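Local coordinates for dual specificity protein phosphatase 18 (Homo sapiens, PDB 2ESB) that removes phosphate from tyrosine, serine and threonine residues of proteins, preferring phosphotyrosine and doubly phosphorylated forms over phosphothreonine in MAP kinase peptides, at residues A35-L41 with V57-Y61; M48-V54 with Q65-V71; C115-L119 with A130-T134. One frame throughout, in Å; residues are numbered along the deposited sequence.

Contact 1: A35-L41 with V57-Y61; sequences ANNKLML and VNTLY
Tyr-61 lays its ring against the first turn of helix 38-43 and hands its hydroxyl to the backbone just before it. The OH donates to Asn-36 O at 2.7 Å, meeting the oxygen 32° out of the carbonyl plane. Lys-38 covers one face of the ring: its CB sits 3.7 Å from the centroid and 13° off the normal, a CH-pi contact. With CG anti to the backbone N (chi1 -171°) and the rest of the chain extended, Lys-38 runs its CG and CD on past CD2 of Tyr-61 before the ammonium leaves the ring; a long aliphatic stem with a charged end suits this solvent-exposed position. At the ring's edge Leu-41 brings CD1 to 3.9 Å from CD1 of Tyr-61, the two side chains meeting at about a right angle. A water donates both to Ala-35 O and to Thr-59 O (2.8 Å each), tying the backbones together. Asn-37 fixes the helix start, its OD1 accepting from Met-40 N at 3.1 Å from above the carbonyl plane. The whole is an N-capped helix start at the periphery of the phosphatase domain, clasped by the loop joining strands 48-51 and 65-68.

Contact 2: M48-V54 with Q65-V71; sequences MVINVSV and QYMQVPV
The edge of the phosphatase domain's central sheet is made here by two parallel strands, 48-51 and 65-68, the second of them outermost. Val-49 N donates to Gln-65 O at 2.8 Å, and Asn-51 N to Met-67 O at 3.0 Å; Met-67 N and Val-69 N return bonds to Val-49 O and Asn-51 O. On one face Met-48, bent at chi2 (72°), swings its sulphur to 3.4 Å from CD of Gln-65 and its methyl CE to 3.7 Å from CG of Met-67. These flexible thioethers fill the space under helix 83-95, where both methionines touch His-89; helices packed on a mostly parallel, mixed sheet are the alpha/beta plan of protein tyrosine phosphatases. The other face carries Val-49, whose CB lies 3.5 Å from CD2 of Tyr-66, and beyond it Asn-51 and Gln-68, their amides stacked with planes 13° apart. Gln-68 NE2 donates to Ser-53 O at 2.6 Å, a nearly straight bond (168°) that comes from above the carbonyl plane yet lies in the glutamine's own amide plane. Asn-51 OD1 accepts in plane, on a lone pair, from Ser-53 OG (2.7 Å), while its ND2 donates to Val-56 O and Asn-58 OD1.

Contact 3: C115-L119 with A130-T134; sequences CLAYL and AHTWT
Two helices, 110-122 and 127-137, make a buried contact in the helical part of the domain, their short segments crossing at 122° with axes 9.6 Å apart. The chain backbones come nearest where Ala-130 faces Leu-116 and Leu-119; its methyl CB rests 3.9 Å from CB of Leu-119, and the small alanine suits so close an approach of the two backbones. Both leucines send one methyl over Thr-134. Leu-119 CD1 lies 3.2 Å from Thr-134 OG1 and Leu-116 CD2 3.5 Å from the same oxygen, while Leu-119 CD1 also reaches CD1 of Trp-133 at 4.0 Å. Thr-134 holds OG1 anti to its carbonyl carbon (chi1 -58°), which turns the hydroxyl back along its own helix to donate to Ala-130 O at 2.9 Å. That carbonyl also accepts from Thr-134 N, the two donors arriving from opposite faces of its plane. Replacing Thr-134 with an alanine would probably open a small gap between the two leucine methyls and take from Ala-130 O the hydroxyl, one of its two donors here. A hydroxyl can thus sit among leucines because its own helix satisfies it, so the interface itself remains one of apolar packing.

Contacts 1 and 2 interleave along the chain, and the loop of contact 1 joins the two strands of contact 2. They also touch: Tyr-61 N meets Tyr-66 OH at 3.1 Å, probably a hydrogen bond, so the loop leans on the strands that it connects. Contact 3 stands apart, its centre about 24 Å from that of contact 1 and about 18 Å from that of contact 2, across the chain's centre. Chemistry follows place. Contact 1, mostly at the surface, relies on a tyrosine hydroxyl bonded to a backbone carbonyl and on a bridging water; contact 2, more buried but ending at the sheet's edge, on a backbone ladder with stacked amides; buried contact 3 on hydrocarbon, its polar group satisfied within one helix.

Contact 1: A35-L41 with V57-Y61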
ATOM      1  N   ALA A  35     -11.105  -7.816  -3.495  1.00  8.78           N
ATOM      2  CA  ALA A  35     -10.146  -8.795  -3.004  1.00 15.71           C
ATOM      3  C   ALA A  35     -10.698 -10.215  -2.880  1.00 13.22           C
ATOM      4  O   ALA A  35      -9.934 -11.167  -2.799  1.00 16.62           O
ATOM      5  CB  ALA A  35      -9.591  -8.331  -1.661  1.00 15.92           C
ATOM      6  N   ASN A  36     -12.020 -10.355  -2.843  1.00 14.25           N
ATOM      7  CA  ASN A  36     -12.633 -11.678  -2.750  1.00 15.96           C
ATOM      8  C   ASN A  36     -13.430 -12.007  -4.015  1.00 14.56           C
ATOM      9  O   ASN A  36     -14.254 -12.924  -4.025  1.00 17.37           O
ATOM     10  CB  ASN A  36     -13.543 -11.765  -1.524  1.00 12.27           C
ATOM     11  CG  ASN A  36     -12.767 -11.794  -0.221  1.00 20.07           C
ATOM     12  OD1 ASN A  36     -13.215 -11.254   0.790  1.00 18.87           O
ATOM     13  ND2 ASN A  36     -11.602 -12.430  -0.236  1.00  9.60           N
ATOM     14  N   ASN A  37     -13.179 -11.244  -5.074  1.00 15.53           N
ATOM     15  CA  ASN A  37     -13.834 -11.449  -6.368  1.00 15.92           C
ATOM     16  C   ASN A  37     -12.938 -12.411  -7.149  1.00 15.31           C
ATOM     17  O   ASN A  37     -11.938 -12.004  -7.750  1.00 15.44           O
ATOM     18  CB  ASN A  37     -13.933 -10.126  -7.120  1.00 13.09           C
ATOM     19  CG  ASN A  37     -14.669 -10.258  -8.440  1.00 21.56           C
ATOM     20  OD1 ASN A  37     -14.565 -11.269  -9.131  1.00 16.37           O
ATOM     21  ND2 ASN A  37     -15.404  -9.219  -8.804  1.00 21.32           N
ATOM     22  N   LYS A  38     -13.298 -13.689  -7.143  1.00 12.65           N
ATOM     23  CA  LYS A  38     -12.497 -14.706  -7.814  1.00 17.15           C
ATOM     24  C   LYS A  38     -12.171 -14.390  -9.278  1.00 22.09           C
ATOM     25  O   LYS A  38     -11.015 -14.479  -9.693  1.00 17.69           O
ATOM     26  CB  LYS A  38     -13.201 -16.061  -7.713  1.00 16.31           C
ATOM     27  CG  LYS A  38     -12.370 -17.245  -8.180  1.00 16.27           C
ATOM     28  CD  LYS A  38     -13.185 -18.528  -8.032  1.00 24.37           C
ATOM     29  CE  LYS A  38     -12.410 -19.774  -8.433  1.00 25.60           C
ATOM     30  NZ  LYS A  38     -13.279 -20.970  -8.274  1.00 20.87           N
ATOM     31  N   LEU A  39     -13.178 -14.015 -10.058  1.00 18.07           N
ATOM     32  CA  LEU A  39     -12.953 -13.716 -11.471  1.00 22.00           C
ATOM     33  C   LEU A  39     -11.956 -12.596 -11.690  1.00 20.42           C
ATOM     34  O   LEU A  39     -11.117 -12.662 -12.589  1.00 18.95           O
ATOM     35  CB  LEU A  39     -14.269 -13.345 -12.157  1.00 21.95           C
ATOM     36  CG  LEU A  39     -15.206 -14.510 -12.466  1.00 40.73           C
ATOM     37  CD1 LEU A  39     -16.461 -13.983 -13.153  1.00 50.90           C
ATOM     38  CD2 LEU A  39     -14.492 -15.515 -13.351  1.00 46.70           C
ATOM     39  N   MET A  40     -12.059 -11.564 -10.863  1.00 21.56           N
ATOM     40  CA  MET A  40     -11.179 -10.422 -10.967  1.00 23.50           C
ATOM     41  C   MET A  40      -9.747 -10.805 -10.624  1.00 18.94           C
ATOM     42  O   MET A  40      -8.799 -10.306 -11.228  1.00 19.34           O
ATOM     43  CB  MET A  40     -11.662  -9.317 -10.035  1.00 23.08           C
ATOM     44  CG  MET A  40     -11.079  -7.963 -10.371  1.00 37.33           C
ATOM     45  SD  MET A  40     -12.004  -6.670  -9.561  1.00 42.49           S
ATOM     46  CE  MET A  40     -13.436  -6.626 -10.596  1.00 36.04           C
ATOM     47  N   LEU A  41      -9.590 -11.682  -9.642  1.00 15.87           N
ATOM     48  CA  LEU A  41      -8.257 -12.125  -9.254  1.00 13.05           C
ATOM     49  C   LEU A  41      -7.640 -12.947 -10.387  1.00 16.82           C
ATOM     50  O   LEU A  41      -6.501 -12.710 -10.803  1.00 18.56           O
ATOM     51  CB  LEU A  41      -8.325 -12.978  -7.982  1.00 12.65           C
ATOM     52  CG  LEU A  41      -8.786 -12.240  -6.720  1.00 10.66           C
ATOM     53  CD1 LEU A  41      -8.936 -13.233  -5.587  1.00 14.23           C
ATOM     54  CD2 LEU A  41      -7.791 -11.136  -6.357  1.00 17.76           C
ATOM     55  N   VAL A  57     -12.003 -10.234   6.178  1.00 12.59           N
ATOM     56  CA  VAL A  57     -11.794 -11.668   6.024  1.00 10.19           C
ATOM     57  C   VAL A  57     -11.665 -12.020   4.538  1.00 19.83           C
ATOM     58  O   VAL A  57     -12.459 -11.561   3.718  1.00 11.16           O
ATOM     59  CB  VAL A  57     -12.976 -12.465   6.609  1.00 11.47           C
ATOM     60  CG1 VAL A  57     -12.880 -13.936   6.160  1.00 14.29           C
ATOM     61  CG2 VAL A  57     -12.982 -12.336   8.136  1.00 13.00           C
ATOM     62  N   ASN A  58     -10.658 -12.818   4.192  1.00 14.80           N
ATOM     63  CA  ASN A  58     -10.470 -13.250   2.804  1.00 16.16           C
ATOM     64  C   ASN A  58     -11.115 -14.610   2.541  1.00 17.33           C
ATOM     65  O   ASN A  58     -11.089 -15.494   3.403  1.00 15.33           O
ATOM     66  CB  ASN A  58      -8.979 -13.431   2.469  1.00 14.06           C
ATOM     67  CG  ASN A  58      -8.249 -12.127   2.269  1.00 18.08           C
ATOM     68  OD1 ASN A  58      -7.330 -11.804   3.011  1.00 15.59           O
ATOM     69  ND2 ASN A  58      -8.653 -11.372   1.249  1.00 15.76           N
ATOM     70  N   THR A  59     -11.664 -14.769   1.339  1.00 16.01           N
ATOM     71  CA  THR A  59     -12.200 -16.047   0.893  1.00 14.39           C
ATOM     72  C   THR A  59     -10.909 -16.611   0.284  1.00 17.96           C
ATOM     73  O   THR A  59     -10.246 -15.918  -0.482  1.00 13.73           O
ATOM     74  CB  THR A  59     -13.242 -15.878  -0.232  1.00 13.68           C
ATOM     75  OG1 THR A  59     -14.326 -15.060   0.228  1.00 15.85           O
ATOM     76  CG2 THR A  59     -13.794 -17.241  -0.662  1.00 10.43           C
ATOM     77  N   LEU A  60     -10.542 -17.841   0.618  1.00 15.28           N
ATOM     78  CA  LEU A  60      -9.293 -18.396   0.104  1.00 17.82           C
ATOM     79  C   LEU A  60      -9.489 -19.229  -1.152  1.00 19.83           C
ATOM     80  O   LEU A  60      -9.855 -20.403  -1.073  1.00 19.53           O
ATOM     81  CB  LEU A  60      -8.622 -19.250   1.187  1.00 17.33           C
ATOM     82  CG  LEU A  60      -8.519 -18.612   2.577  1.00 25.68           C
ATOM     83  CD1 LEU A  60      -7.774 -19.567   3.518  1.00 21.99           C
ATOM     84  CD2 LEU A  60      -7.789 -17.276   2.485  1.00 15.51           C
ATOM     85  N   TYR A  61      -9.238 -18.630  -2.312  1.00 13.55           N
ATOM     86  CA  TYR A  61      -9.399 -19.354  -3.562  1.00 14.98           C
ATOM     87  C   TYR A  61      -8.176 -20.190  -3.897  1.00 23.95           C
ATOM     88  O   TYR A  61      -7.069 -19.930  -3.420  1.00 17.22           O
ATOM     89  CB  TYR A  61      -9.713 -18.385  -4.701  1.00 18.71           C
ATOM     90  CG  TYR A  61     -11.009 -17.625  -4.484  1.00 19.06           C
ATOM     91  CD1 TYR A  61     -11.016 -16.235  -4.359  1.00 17.43           C
ATOM     92  CD2 TYR A  61     -12.226 -18.302  -4.404  1.00 16.72           C
ATOM     93  CE1 TYR A  61     -12.204 -15.534  -4.158  1.00 13.98           C
ATOM     94  CE2 TYR A  61     -13.413 -17.619  -4.209  1.00 18.26           C
ATOM     95  CZ  TYR A  61     -13.403 -16.238  -4.088  1.00 27.47           C
ATOM     96  OH  TYR A  61     -14.595 -15.567  -3.929  1.00 18.28           O
TER
HETATM   97  O   HOH W   1      -9.837 -13.943  -2.373  1.00 15.39           O

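Contact 2: M48-V54 with Q65-V71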
ATOM      1  N   MET A  48      -0.748 -13.558  -5.353  1.00 14.19           N
ATOM      2  CA  MET A  48      -0.489 -13.241  -3.956  1.00 15.02           C
ATOM      3  C   MET A  48      -1.437 -12.138  -3.487  1.00 12.34           C
ATOM      4  O   MET A  48      -1.559 -11.101  -4.136  1.00 10.64           O
ATOM      5  CB  MET A  48       0.957 -12.752  -3.787  1.00 11.83           C
ATOM      6  CG  MET A  48       1.348 -12.454  -2.335  1.00  8.13           C
ATOM      7  SD  MET A  48       1.542 -13.974  -1.368  1.00 12.62           S
ATOM      8  CE  MET A  48       0.917 -13.457   0.225  1.00  9.17           C
ATOM      9  N   VAL A  49      -2.107 -12.374  -2.364  1.00 10.46           N
ATOM     10  CA  VAL A  49      -3.022 -11.394  -1.794  1.00  9.07           C
ATOM     11  C   VAL A  49      -2.544 -11.018  -0.394  1.00 13.04           C
ATOM     12  O   VAL A  49      -2.401 -11.877   0.483  1.00 12.95           O
ATOM     13  CB  VAL A  49      -4.465 -11.947  -1.698  1.00  8.96           C
ATOM     14  CG1 VAL A  49      -5.352 -10.944  -0.964  1.00 13.56           C
ATOM     15  CG2 VAL A  49      -5.026 -12.211  -3.109  1.00  7.25           C
ATOM     16  N   ILE A  50      -2.282  -9.732  -0.193  1.00  8.33           N
ATOM     17  CA  ILE A  50      -1.823  -9.237   1.098  1.00  9.92           C
ATOM     18  C   ILE A  50      -2.910  -8.345   1.686  1.00 12.28           C
ATOM     19  O   ILE A  50      -3.164  -7.245   1.207  1.00 13.09           O
ATOM     20  CB  ILE A  50      -0.517  -8.431   0.965  1.00 10.50           C
ATOM     21  CG1 ILE A  50       0.569  -9.305   0.320  1.00 12.82           C
ATOM     22  CG2 ILE A  50      -0.064  -7.977   2.345  1.00  8.75           C
ATOM     23  CD1 ILE A  50       1.953  -8.634   0.200  1.00 12.52           C
ATOM     24  N   ASN A  51      -3.553  -8.854   2.727  1.00 10.96           N
ATOM     25  CA  ASN A  51      -4.651  -8.187   3.406  1.00 12.88           C
ATOM     26  C   ASN A  51      -4.080  -7.342   4.536  1.00 14.23           C
ATOM     27  O   ASN A  51      -3.651  -7.860   5.568  1.00 13.43           O
ATOM     28  CB  ASN A  51      -5.615  -9.278   3.912  1.00 11.71           C
ATOM     29  CG  ASN A  51      -6.778  -8.740   4.735  1.00 11.73           C
ATOM     30  OD1 ASN A  51      -6.811  -7.581   5.146  1.00 11.42           O
ATOM     31  ND2 ASN A  51      -7.735  -9.615   5.003  1.00 13.20           N
ATOM     32  N   VAL A  52      -4.067  -6.028   4.331  1.00 15.05           N
ATOM     33  CA  VAL A  52      -3.537  -5.122   5.333  1.00 12.04           C
ATOM     34  C   VAL A  52      -4.666  -4.599   6.223  1.00 12.62           C
ATOM     35  O   VAL A  52      -5.049  -3.433   6.153  1.00 15.42           O
ATOM     36  CB  VAL A  52      -2.789  -3.930   4.666  1.00 14.19           C
ATOM     37  CG1 VAL A  52      -1.908  -3.242   5.688  1.00 10.29           C
ATOM     38  CG2 VAL A  52      -1.947  -4.426   3.494  1.00 12.58           C
ATOM     39  N   SER A  53      -5.211  -5.475   7.053  1.00 15.93           N
ATOM     40  CA  SER A  53      -6.296  -5.077   7.951  1.00 16.93           C
ATOM     41  C   SER A  53      -6.459  -6.102   9.057  1.00 19.95           C
ATOM     42  O   SER A  53      -6.001  -7.237   8.949  1.00 14.93           O
ATOM     43  CB  SER A  53      -7.625  -5.007   7.204  1.00 14.65           C
ATOM     44  OG  SER A  53      -8.163  -6.317   7.082  1.00 13.96           O
ATOM     45  N   VAL A  54      -7.140  -5.694  10.115  1.00 13.69           N
ATOM     46  CA  VAL A  54      -7.407  -6.582  11.220  1.00 20.43           C
ATOM     47  C   VAL A  54      -8.760  -7.231  10.968  1.00 16.53           C
ATOM     48  O   VAL A  54      -8.951  -8.421  11.203  1.00 17.38           O
ATOM     49  CB  VAL A  54      -7.521  -5.796  12.552  1.00 23.78           C
ATOM     50  CG1 VAL A  54      -7.894  -6.733  13.684  1.00 29.79           C
ATOM     51  CG2 VAL A  54      -6.207  -5.105  12.860  1.00 35.36           C
ATOM     52  N   GLN A  65      -2.068 -17.328  -3.058  1.00  7.62           N
ATOM     53  CA  GLN A  65      -1.475 -17.312  -1.721  1.00 13.00           C
ATOM     54  C   GLN A  65      -1.984 -16.090  -0.970  1.00 13.06           C
ATOM     55  O   GLN A  65      -2.090 -15.014  -1.552  1.00 12.61           O
ATOM     56  CB  GLN A  65       0.057 -17.256  -1.825  1.00 11.02           C
ATOM     57  CG  GLN A  65       0.759 -17.469  -0.493  1.00 12.89           C
ATOM     58  CD  GLN A  65       2.254 -17.178  -0.570  1.00 15.59           C
ATOM     59  OE1 GLN A  65       2.908 -17.492  -1.568  1.00 15.65           O
ATOM     60  NE2 GLN A  65       2.801 -16.582   0.490  1.00 15.41           N
ATOM     61  N   TYR A  66      -2.301 -16.255   0.315  1.00 10.55           N
ATOM     62  CA  TYR A  66      -2.822 -15.156   1.132  1.00 13.55           C
ATOM     63  C   TYR A  66      -2.035 -14.947   2.421  1.00 16.98           C
ATOM     64  O   TYR A  66      -1.431 -15.878   2.950  1.00 13.14           O
ATOM     65  CB  TYR A  66      -4.286 -15.423   1.540  1.00 15.67           C
ATOM     66  CG  TYR A  66      -5.277 -15.532   0.399  1.00 12.60           C
ATOM     67  CD1 TYR A  66      -5.382 -16.702  -0.351  1.00 11.65           C
ATOM     68  CD2 TYR A  66      -6.105 -14.462   0.073  1.00  7.52           C
ATOM     69  CE1 TYR A  66      -6.293 -16.807  -1.401  1.00 16.86           C
ATOM     70  CE2 TYR A  66      -7.028 -14.554  -0.988  1.00  9.02           C
ATOM     71  CZ  TYR A  66      -7.115 -15.729  -1.717  1.00 15.26           C
ATOM     72  OH  TYR A  66      -8.023 -15.837  -2.750  1.00 10.81           O
ATOM     73  N   MET A  67      -2.053 -13.719   2.923  1.00 15.84           N
ATOM     74  CA  MET A  67      -1.417 -13.408   4.194  1.00 18.16           C
ATOM     75  C   MET A  67      -2.106 -12.168   4.742  1.00 18.73           C
ATOM     76  O   MET A  67      -2.807 -11.457   4.016  1.00 12.84           O
ATOM     77  CB  MET A  67       0.086 -13.152   4.042  1.00 14.90           C
ATOM     78  CG  MET A  67       0.443 -11.801   3.465  1.00 14.34           C
ATOM     79  SD  MET A  67       2.236 -11.592   3.476  1.00 20.69           S
ATOM     80  CE  MET A  67       2.437 -11.064   5.195  1.00 22.43           C
ATOM     81  N   GLN A  68      -1.911 -11.900   6.023  1.00 11.19           N
ATOM     82  CA  GLN A  68      -2.552 -10.750   6.629  1.00 13.51           C
ATOM     83  C   GLN A  68      -1.612  -9.988   7.537  1.00 18.61           C
ATOM     84  O   GLN A  68      -0.829 -10.584   8.286  1.00 21.53           O
ATOM     85  CB  GLN A  68      -3.778 -11.213   7.417  1.00 17.47           C
ATOM     86  CG  GLN A  68      -4.662 -10.097   7.950  1.00 20.94           C
ATOM     87  CD  GLN A  68      -6.079 -10.573   8.194  1.00 38.18           C
ATOM     88  OE1 GLN A  68      -6.417 -11.725   7.907  1.00 30.44           O
ATOM     89  NE2 GLN A  68      -6.920  -9.689   8.711  1.00 29.63           N
ATOM     90  N   VAL A  69      -1.686  -8.663   7.431  1.00 14.41           N
ATOM     91  CA  VAL A  69      -0.900  -7.729   8.241  1.00 14.20           C
ATOM     92  C   VAL A  69      -2.012  -7.072   9.045  1.00 13.69           C
ATOM     93  O   VAL A  69      -2.656  -6.129   8.575  1.00 17.62           O
ATOM     94  CB  VAL A  69      -0.201  -6.688   7.355  1.00  9.08           C
ATOM     95  CG1 VAL A  69       0.631  -5.725   8.218  1.00 16.54           C
ATOM     96  CG2 VAL A  69       0.671  -7.401   6.350  1.00 15.72           C
ATOM     97  N   PRO A  70      -2.252  -7.565  10.271  1.00 19.79           N
ATOM     98  CA  PRO A  70      -3.302  -7.072  11.165  1.00 17.48           C
ATOM     99  C   PRO A  70      -3.122  -5.701  11.804  1.00 22.24           C
ATOM    100  O   PRO A  70      -2.731  -5.607  12.965  1.00 21.39           O
ATOM    101  CB  PRO A  70      -3.397  -8.186  12.206  1.00 21.95           C
ATOM    102  CG  PRO A  70      -1.954  -8.546  12.388  1.00 17.76           C
ATOM    103  CD  PRO A  70      -1.436  -8.596  10.952  1.00 19.94           C
ATOM    104  N   VAL A  71      -3.411  -4.645  11.049  1.00 17.30           N
ATOM    105  CA  VAL A  71      -3.318  -3.292  11.590  1.00 13.97           C
ATOM    106  C   VAL A  71      -4.631  -2.568  11.374  1.00 16.54           C
ATOM    107  O   VAL A  71      -5.325  -2.793  10.383  1.00 13.21           O
ATOM    108  CB  VAL A  71      -2.195  -2.464  10.933  1.00 19.91           C
ATOM    109  CG1 VAL A  71      -0.835  -3.112  11.211  1.00 24.95           C
ATOM    110  CG2 VAL A  71      -2.438  -2.349   9.450  1.00 17.27           C
TER

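Contact 3: C115-L119 with A130-T134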
ATOM      1  N   CYS A 115       2.050   0.337  -0.251  1.00 15.09           N
ATOM      2  CA  CYS A 115       2.386   0.498  -1.656  1.00 12.64           C
ATOM      3  C   CYS A 115       3.432   1.611  -1.807  1.00 16.91           C
ATOM      4  O   CYS A 115       4.412   1.449  -2.535  1.00 13.40           O
ATOM      5  CB  CYS A 115       1.138   0.840  -2.468  1.00 11.18           C
ATOM      6  SG  CYS A 115       1.503   1.218  -4.222  1.00 15.65           S
ATOM      7  N   LEU A 116       3.228   2.735  -1.113  1.00 12.21           N
ATOM      8  CA  LEU A 116       4.182   3.841  -1.189  1.00 15.07           C
ATOM      9  C   LEU A 116       5.562   3.401  -0.709  1.00 13.95           C
ATOM     10  O   LEU A 116       6.574   3.743  -1.322  1.00 13.02           O
ATOM     11  CB  LEU A 116       3.708   5.044  -0.355  1.00 10.17           C
ATOM     12  CG  LEU A 116       2.375   5.678  -0.769  1.00 19.56           C
ATOM     13  CD1 LEU A 116       2.089   6.887   0.116  1.00 19.36           C
ATOM     14  CD2 LEU A 116       2.422   6.090  -2.245  1.00 14.45           C
ATOM     15  N   ALA A 117       5.604   2.630   0.375  1.00 12.11           N
ATOM     16  CA  ALA A 117       6.878   2.163   0.903  1.00 14.42           C
ATOM     17  C   ALA A 117       7.568   1.285  -0.129  1.00 16.66           C
ATOM     18  O   ALA A 117       8.779   1.401  -0.356  1.00 12.95           O
ATOM     19  CB  ALA A 117       6.667   1.375   2.217  1.00 13.70           C
ATOM     20  N   TYR A 118       6.799   0.406  -0.759  1.00 13.34           N
ATOM     21  CA  TYR A 118       7.361  -0.484  -1.766  1.00  8.76           C
ATOM     22  C   TYR A 118       7.948   0.288  -2.948  1.00 12.24           C
ATOM     23  O   TYR A 118       9.071   0.006  -3.385  1.00 13.57           O
ATOM     24  CB  TYR A 118       6.290  -1.460  -2.261  1.00 12.75           C
ATOM     25  CG  TYR A 118       6.675  -2.177  -3.536  1.00 12.66           C
ATOM     26  CD1 TYR A 118       7.615  -3.214  -3.529  1.00 11.65           C
ATOM     27  CD2 TYR A 118       6.148  -1.774  -4.757  1.00 11.25           C
ATOM     28  CE1 TYR A 118       8.022  -3.820  -4.720  1.00 17.45           C
ATOM     29  CE2 TYR A 118       6.541  -2.370  -5.946  1.00 11.88           C
ATOM     30  CZ  TYR A 118       7.480  -3.387  -5.923  1.00 20.75           C
ATOM     31  OH  TYR A 118       7.893  -3.937  -7.109  1.00 18.49           O
ATOM     32  N   LEU A 119       7.191   1.256  -3.468  1.00 10.99           N
ATOM     33  CA  LEU A 119       7.659   2.046  -4.608  1.00 11.99           C
ATOM     34  C   LEU A 119       8.962   2.778  -4.304  1.00 16.15           C
ATOM     35  O   LEU A 119       9.849   2.850  -5.156  1.00 13.38           O
ATOM     36  CB  LEU A 119       6.594   3.054  -5.046  1.00 13.08           C
ATOM     37  CG  LEU A 119       5.345   2.457  -5.699  1.00 13.40           C
ATOM     38  CD1 LEU A 119       4.321   3.549  -5.986  1.00 12.33           C
ATOM     39  CD2 LEU A 119       5.744   1.751  -6.992  1.00 14.75           C
ATOM     40  N   ALA A 130       6.302   8.770  -5.517  1.00 16.51           N
ATOM     41  CA  ALA A 130       5.563   7.531  -5.302  1.00 11.13           C
ATOM     42  C   ALA A 130       4.093   7.880  -5.065  1.00 12.52           C
ATOM     43  O   ALA A 130       3.194   7.180  -5.537  1.00 11.15           O
ATOM     44  CB  ALA A 130       6.137   6.786  -4.097  1.00 12.62           C
ATOM     45  N   HIS A 131       3.838   8.961  -4.327  1.00 12.17           N
ATOM     46  CA  HIS A 131       2.453   9.350  -4.072  1.00 10.61           C
ATOM     47  C   HIS A 131       1.748   9.851  -5.343  1.00 12.30           C
ATOM     48  O   HIS A 131       0.609   9.469  -5.622  1.00 12.87           O
ATOM     49  CB  HIS A 131       2.367  10.433  -2.984  1.00 16.96           C
ATOM     50  CG  HIS A 131       0.977  10.957  -2.777  1.00 17.69           C
ATOM     51  ND1 HIS A 131       0.499  12.069  -3.434  1.00 16.33           N
ATOM     52  CD2 HIS A 131      -0.071  10.454  -2.079  1.00  9.97           C
ATOM     53  CE1 HIS A 131      -0.787  12.227  -3.157  1.00 16.24           C
ATOM     54  NE2 HIS A 131      -1.157  11.257  -2.338  1.00 13.38           N
ATOM     55  N   THR A 132       2.417  10.707  -6.110  1.00 12.65           N
ATOM     56  CA  THR A 132       1.822  11.235  -7.340  1.00 14.44           C
ATOM     57  C   THR A 132       1.436  10.081  -8.260  1.00 10.95           C
ATOM     58  O   THR A 132       0.340  10.053  -8.830  1.00 15.05           O
ATOM     59  CB  THR A 132       2.809  12.150  -8.093  1.00 22.16           C
ATOM     60  OG1 THR A 132       3.252  13.190  -7.212  1.00 18.61           O
ATOM     61  CG2 THR A 132       2.139  12.777  -9.325  1.00 16.52           C
ATOM     62  N   TRP A 133       2.347   9.129  -8.398  1.00 14.06           N
ATOM     63  CA  TRP A 133       2.113   7.962  -9.239  1.00 13.57           C
ATOM     64  C   TRP A 133       0.941   7.125  -8.721  1.00 13.71           C
ATOM     65  O   TRP A 133       0.024   6.797  -9.471  1.00 15.23           O
ATOM     66  CB  TRP A 133       3.377   7.090  -9.301  1.00 11.18           C
ATOM     67  CG  TRP A 133       3.168   5.791 -10.066  1.00 12.44           C
ATOM     68  CD1 TRP A 133       2.760   4.580  -9.552  1.00 16.20           C
ATOM     69  CD2 TRP A 133       3.265   5.610 -11.483  1.00 14.46           C
ATOM     70  NE1 TRP A 133       2.591   3.657 -10.574  1.00 16.49           N
ATOM     71  CE2 TRP A 133       2.894   4.269 -11.767  1.00 15.84           C
ATOM     72  CE3 TRP A 133       3.627   6.451 -12.545  1.00 15.49           C
ATOM     73  CZ2 TRP A 133       2.872   3.757 -13.068  1.00 15.33           C
ATOM     74  CZ3 TRP A 133       3.605   5.937 -13.841  1.00 25.18           C
ATOM     75  CH2 TRP A 133       3.232   4.604 -14.088  1.00 26.39           C
ATOM     76  N   THR A 134       0.966   6.783  -7.437  1.00 13.18           N
ATOM     77  CA  THR A 134      -0.099   5.949  -6.882  1.00 11.11           C
ATOM     78  C   THR A 134      -1.457   6.630  -6.967  1.00 11.39           C
ATOM     79  O   THR A 134      -2.462   6.002  -7.332  1.00 15.48           O
ATOM     80  CB  THR A 134       0.223   5.534  -5.418  1.00 12.19           C
ATOM     81  OG1 THR A 134       1.477   4.831  -5.393  1.00 13.88           O
ATOM     82  CG2 THR A 134      -0.860   4.607  -4.867  1.00 11.81           C
TER